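Local coordinates for alpha-fucosidase (Bifidobacterium bifidum, PDB 2EAB), which acts as a 1,2-alpha-L-fucosidase, a glycoside hydrolase that probably removes terminal fucose from glycans, here represented by the catalytic domain of a longer protein, at residues 160-165 against 376-381; 331-336 against 434-439. All coordinates share one frame; numbering follows the deposited sequence.

From the N terminus, the chain first forms the beta-rich family 65-like region, where segment 160-165 runs from the end of strand 156-161 into a turn. It then passes through helix 316-331 into segment 331-336, a turn leading to strand 335-337. Contact 1 brings segment 376-381 of helix 365-386 back against 160-165, closing a loop of 210 residues. Contact 2 joins 331-336 to the later loop 434-439 across 97 residues. Segments alternate along the chain, so the closures cross. They meet at helix 365-386: R380 NH1 lies 2.8 Å from Y331 O, and R380 NE lies 2.9 Å from A435 O. The helix thus ties the N-terminal beta region to 331-336 and 434-439 of the family 95 region.

Contact 1 of 2, residues 160-165 against 376-381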
# COMPACT_ATOMS: atom_id res chain seq x y z
N LEU A 160 19.90 3.77 9.57
CA LEU A 160 18.55 4.29 9.59
C LEU A 160 17.93 3.81 10.88
O LEU A 160 17.77 2.61 11.10
CB LEU A 160 17.75 3.80 8.38
CG LEU A 160 16.35 4.38 8.20
CD1 LEU A 160 16.40 5.89 7.95
CD2 LEU A 160 15.62 3.68 7.06
N ASN A 161 17.62 4.76 11.75
CA ASN A 161 16.99 4.47 13.02
C ASN A 161 15.48 4.48 12.83
O ASN A 161 14.86 5.55 12.77
CB ASN A 161 17.42 5.50 14.07
CG ASN A 161 16.96 5.14 15.47
OD1 ASN A 161 15.94 4.47 15.65
ND2 ASN A 161 17.71 5.59 16.47
N LEU A 162 14.91 3.29 12.72
CA LEU A 162 13.48 3.16 12.46
C LEU A 162 12.65 3.64 13.64
O LEU A 162 11.52 4.10 13.46
CB LEU A 162 13.10 1.70 12.14
CG LEU A 162 13.83 0.96 11.02
CD1 LEU A 162 13.21 -0.42 10.84
CD2 LEU A 162 13.80 1.74 9.71
N SER A 163 13.22 3.54 14.84
CA SER A 163 12.52 3.92 16.06
C SER A 163 12.37 5.43 16.23
O SER A 163 11.35 5.91 16.73
CB SER A 163 13.23 3.34 17.28
OG SER A 163 13.35 1.93 17.18
N LYS A 164 13.40 6.16 15.81
CA LYS A 164 13.42 7.62 15.93
C LYS A 164 13.12 8.34 14.61
O LYS A 164 12.98 9.56 14.59
CB LYS A 164 14.75 8.09 16.52
CG LYS A 164 14.89 7.79 18.02
CD LYS A 164 16.20 8.30 18.60
CE LYS A 164 16.19 8.23 20.13
NZ LYS A 164 15.92 6.86 20.67
N GLY A 165 13.02 7.58 13.53
CA GLY A 165 12.71 8.14 12.22
C GLY A 165 13.77 9.10 11.70
O GLY A 165 13.46 10.20 11.25
N TYR A 376 9.68 -6.77 8.74
CA TYR A 376 8.35 -6.51 9.27
C TYR A 376 8.20 -5.05 9.71
O TYR A 376 7.27 -4.34 9.31
CB TYR A 376 8.02 -7.45 10.44
CG TYR A 376 6.74 -7.04 11.12
CD1 TYR A 376 5.51 -7.40 10.58
CD2 TYR A 376 6.75 -6.22 12.25
CE1 TYR A 376 4.32 -7.00 11.17
CE2 TYR A 376 5.57 -5.80 12.84
CZ TYR A 376 4.36 -6.19 12.29
OH TYR A 376 3.20 -5.77 12.88
N LYS A 377 9.14 -4.61 10.55
CA LYS A 377 9.10 -3.28 11.13
C LYS A 377 9.27 -2.20 10.07
O LYS A 377 8.71 -1.11 10.18
CB LYS A 377 10.19 -3.14 12.19
CG LYS A 377 9.90 -3.92 13.45
CD LYS A 377 11.14 -4.04 14.33
CE LYS A 377 10.78 -4.71 15.64
NZ LYS A 377 11.95 -4.79 16.56
N TYR A 378 10.06 -2.51 9.04
CA TYR A 378 10.33 -1.57 7.95
C TYR A 378 9.05 -1.22 7.20
O TYR A 378 8.89 -0.08 6.77
CB TYR A 378 11.32 -2.19 6.97
CG TYR A 378 12.16 -1.25 6.12
CD1 TYR A 378 12.62 -0.02 6.59
CD2 TYR A 378 12.56 -1.66 4.85
CE1 TYR A 378 13.44 0.80 5.78
CE2 TYR A 378 13.37 -0.87 4.05
CZ TYR A 378 13.82 0.35 4.52
OH TYR A 378 14.64 1.11 3.73
N GLY A 379 8.15 -2.19 7.03
CA GLY A 379 6.88 -1.94 6.37
C GLY A 379 6.05 -0.92 7.12
O GLY A 379 5.36 -0.11 6.52
N ARG A 380 6.12 -0.97 8.45
CA ARG A 380 5.45 0.03 9.27
C ARG A 380 6.15 1.38 9.12
O ARG A 380 5.51 2.39 8.85
CB ARG A 380 5.40 -0.42 10.73
CG ARG A 380 4.57 -1.69 10.94
CD ARG A 380 4.32 -2.00 12.41
NE ARG A 380 3.40 -1.06 13.03
CZ ARG A 380 3.76 -0.06 13.83
NH1 ARG A 380 5.04 0.16 14.11
NH2 ARG A 380 2.83 0.72 14.35
N TYR A 381 7.48 1.38 9.26
CA TYR A 381 8.29 2.58 9.08
C TYR A 381 7.98 3.28 7.75
O TYR A 381 7.80 4.50 7.71
CB TYR A 381 9.78 2.22 9.17
CG TYR A 381 10.67 3.37 8.80
CD1 TYR A 381 11.03 4.32 9.75
CD2 TYR A 381 11.13 3.53 7.49
CE1 TYR A 381 11.84 5.40 9.40
CE2 TYR A 381 11.93 4.61 7.14
CZ TYR A 381 12.28 5.53 8.10
OH TYR A 381 13.07 6.60 7.75
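A single leucine methyl, L162 CD2, is shared by two tyrosines of one helix. It sits over a face of the Y381 ring, 3.8 Å from the ring centroid and 17° off the normal, in a CH-pi contact displaced toward the rim near Y381 CG. The same methyl meets Y378 CD1 at 3.8 Å, obliquely to that ring. The first torsion of L162 (chi1 -54°) sets CG beside its backbone N and anti to the carbonyl carbon, bringing the branched end nearer the helix. L160 completes the apolar patch. Its CD2 lies near the plane of the Y378 ring, with Y378 CE1 3.8 Å away, and also reaches Y381 CE2, while L160 CD1 packs 3.4 Å from Y381 OH. The L160 and Y381 side chains approach from opposite directions, whereas L162 runs across Y381 at about a right angle. These residues join the N-terminal beta-sandwich domain, at the hairpin between strands 156-161 and 166-173 of its nine-stranded antiparallel sheet, to helix 365-386 of the catalytic region, probably an (alpha/alpha)6 barrel as in family 95 enzymes. Within the turn, N161 OD1 accepts from K164 N at 3.1 Å, an Asx motif in which the donor lies above the carbonyl plane. G165, at positive phi, closes the turn, and its CA comes to the edge of the Y381 ring, 4.0 Å from Y381 CE1. A leucine in place of Y381 would probably leave the L162 methyl without a ring face to rest on and P53 O without the hydrogen bond that Y381 OH gives it. L20 adds apolar cover to L162 and Y378. K377 touches L162 through CB, 4.3 Å from L162 CD1, but its amine turns to a salt bridge with D18.

Contact 2 of 2, residues 331-336 against 434-439; sequences YDRVKI and SANMGE
NH1 of R333 gives hydrogen bonds to two acceptors of segment 434-439: the backbone oxygen N436 O at 3.0 Å and the carboxylate oxygen E439 OE1 at 2.9 Å. The second bond is almost straight (178°), lies in the guanidinium plane and meets OE1 on its syn side. Toward N436 O the donor instead stands above the carbonyl plane. A weak, bent bond from R333 NH2 to E439 OE2, 2.7 Å long, completes the salt bridge; the carboxylate and guanidinium planes are 46° apart, so the pairing is skewed. E439 reaches back with CG between its backbone N and carbonyl carbon (chi1 67°) and a bend at the next torsion, while the extended arginine comes from the opposite direction. On the way, R333 CD passes 3.7 Å from N436 OD1; the ND2 of the same amide is hydrogen-bonded to G816 O. Beside this polar contact, V334 CG2 packs 3.4 Å from A435 O and also touches N436 CB. The arrangement is a bidentate arginine-glutamate salt bridge with an added backbone acceptor, fastening the type I turn Y331-V334 to the loop before helix 442-450, where the family 95 catalytic region meets the C-terminal sheet that strand 335-337 edges.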
# COMPACT_ATOMS: atom_id res chain seq x y z
N TYR A 331 5.21 4.62 15.56
CA TYR A 331 6.10 3.49 15.39
C TYR A 331 6.08 2.54 16.58
O TYR A 331 6.10 1.33 16.41
CB TYR A 331 7.54 3.96 15.10
CG TYR A 331 8.48 2.81 14.81
CD1 TYR A 331 8.59 2.28 13.52
CD2 TYR A 331 9.23 2.24 15.84
CE1 TYR A 331 9.44 1.22 13.27
CE2 TYR A 331 10.08 1.17 15.59
CZ TYR A 331 10.19 0.67 14.30
OH TYR A 331 11.03 -0.39 14.03
N ASP A 332 6.06 3.09 17.79
CA ASP A 332 6.17 2.26 18.99
C ASP A 332 4.87 1.58 19.42
O ASP A 332 4.85 0.88 20.44
CB ASP A 332 6.82 3.05 20.14
CG ASP A 332 8.31 3.25 19.95
OD1 ASP A 332 8.96 2.42 19.27
OD2 ASP A 332 8.85 4.24 20.49
N ARG A 333 3.80 1.73 18.64
CA ARG A 333 2.52 1.08 18.96
C ARG A 333 2.60 -0.44 18.90
O ARG A 333 1.88 -1.12 19.62
CB ARG A 333 1.42 1.56 18.01
CG ARG A 333 1.01 3.00 18.20
CD ARG A 333 0.07 3.40 17.10
NE ARG A 333 -0.34 4.80 17.21
CZ ARG A 333 -1.15 5.41 16.34
NH1 ARG A 333 -1.63 4.75 15.30
NH2 ARG A 333 -1.47 6.68 16.52
N VAL A 334 3.48 -0.95 18.04
CA VAL A 334 3.64 -2.38 17.84
C VAL A 334 5.03 -2.80 18.29
O VAL A 334 6.02 -2.17 17.93
CB VAL A 334 3.40 -2.78 16.36
CG1 VAL A 334 3.74 -4.25 16.12
CG2 VAL A 334 1.96 -2.51 15.96
N LYS A 335 5.09 -3.87 19.07
CA LYS A 335 6.35 -4.50 19.43
C LYS A 335 6.27 -5.97 19.11
O LYS A 335 5.21 -6.59 19.25
CB LYS A 335 6.65 -4.30 20.92
CG LYS A 335 6.82 -2.84 21.34
CD LYS A 335 8.11 -2.26 20.76
CE LYS A 335 8.12 -0.74 20.82
NZ LYS A 335 9.44 -0.21 20.37
N ILE A 336 7.38 -6.54 18.66
CA ILE A 336 7.42 -7.95 18.30
C ILE A 336 8.75 -8.56 18.74
O ILE A 336 9.82 -8.02 18.44
CB ILE A 336 7.11 -8.19 16.79
CG1 ILE A 336 7.03 -9.69 16.48
CG2 ILE A 336 8.12 -7.46 15.89
CD1 ILE A 336 6.44 -10.02 15.13
N SER A 434 -4.16 -3.39 10.67
CA SER A 434 -3.76 -4.48 11.56
C SER A 434 -2.47 -4.16 12.30
O SER A 434 -2.29 -4.58 13.45
CB SER A 434 -3.65 -5.81 10.80
OG SER A 434 -2.61 -5.76 9.84
N ALA A 435 -1.59 -3.39 11.66
CA ALA A 435 -0.35 -2.96 12.29
C ALA A 435 -0.47 -1.61 13.00
O ALA A 435 0.54 -0.95 13.28
CB ALA A 435 0.81 -2.97 11.29
N ASN A 436 -1.70 -1.21 13.33
CA ASN A 436 -1.95 -0.06 14.22
C ASN A 436 -1.44 1.27 13.66
O ASN A 436 -0.75 2.03 14.34
CB ASN A 436 -1.38 -0.34 15.62
CG ASN A 436 -2.16 0.35 16.73
OD1 ASN A 436 -2.88 1.33 16.50
ND2 ASN A 436 -2.01 -0.16 17.94
N MET A 437 -1.80 1.54 12.41
CA MET A 437 -1.48 2.81 11.75
C MET A 437 -2.70 3.34 11.02
O MET A 437 -2.58 3.95 9.95
CB MET A 437 -0.32 2.61 10.76
CG MET A 437 0.95 2.06 11.38
SD MET A 437 2.29 1.84 10.21
CE MET A 437 1.61 0.55 9.15
N GLY A 438 -3.89 3.12 11.59
CA GLY A 438 -5.15 3.37 10.89
C GLY A 438 -5.31 4.78 10.35
O GLY A 438 -5.86 4.98 9.26
N GLU A 439 -4.83 5.77 11.10
CA GLU A 439 -4.96 7.16 10.66
C GLU A 439 -4.20 7.42 9.35
O GLU A 439 -4.52 8.36 8.62
CB GLU A 439 -4.50 8.13 11.75
CG GLU A 439 -3.02 8.08 12.07
CD GLU A 439 -2.68 7.19 13.24
OE1 GLU A 439 -3.31 6.13 13.43
OE2 GLU A 439 -1.76 7.58 14.00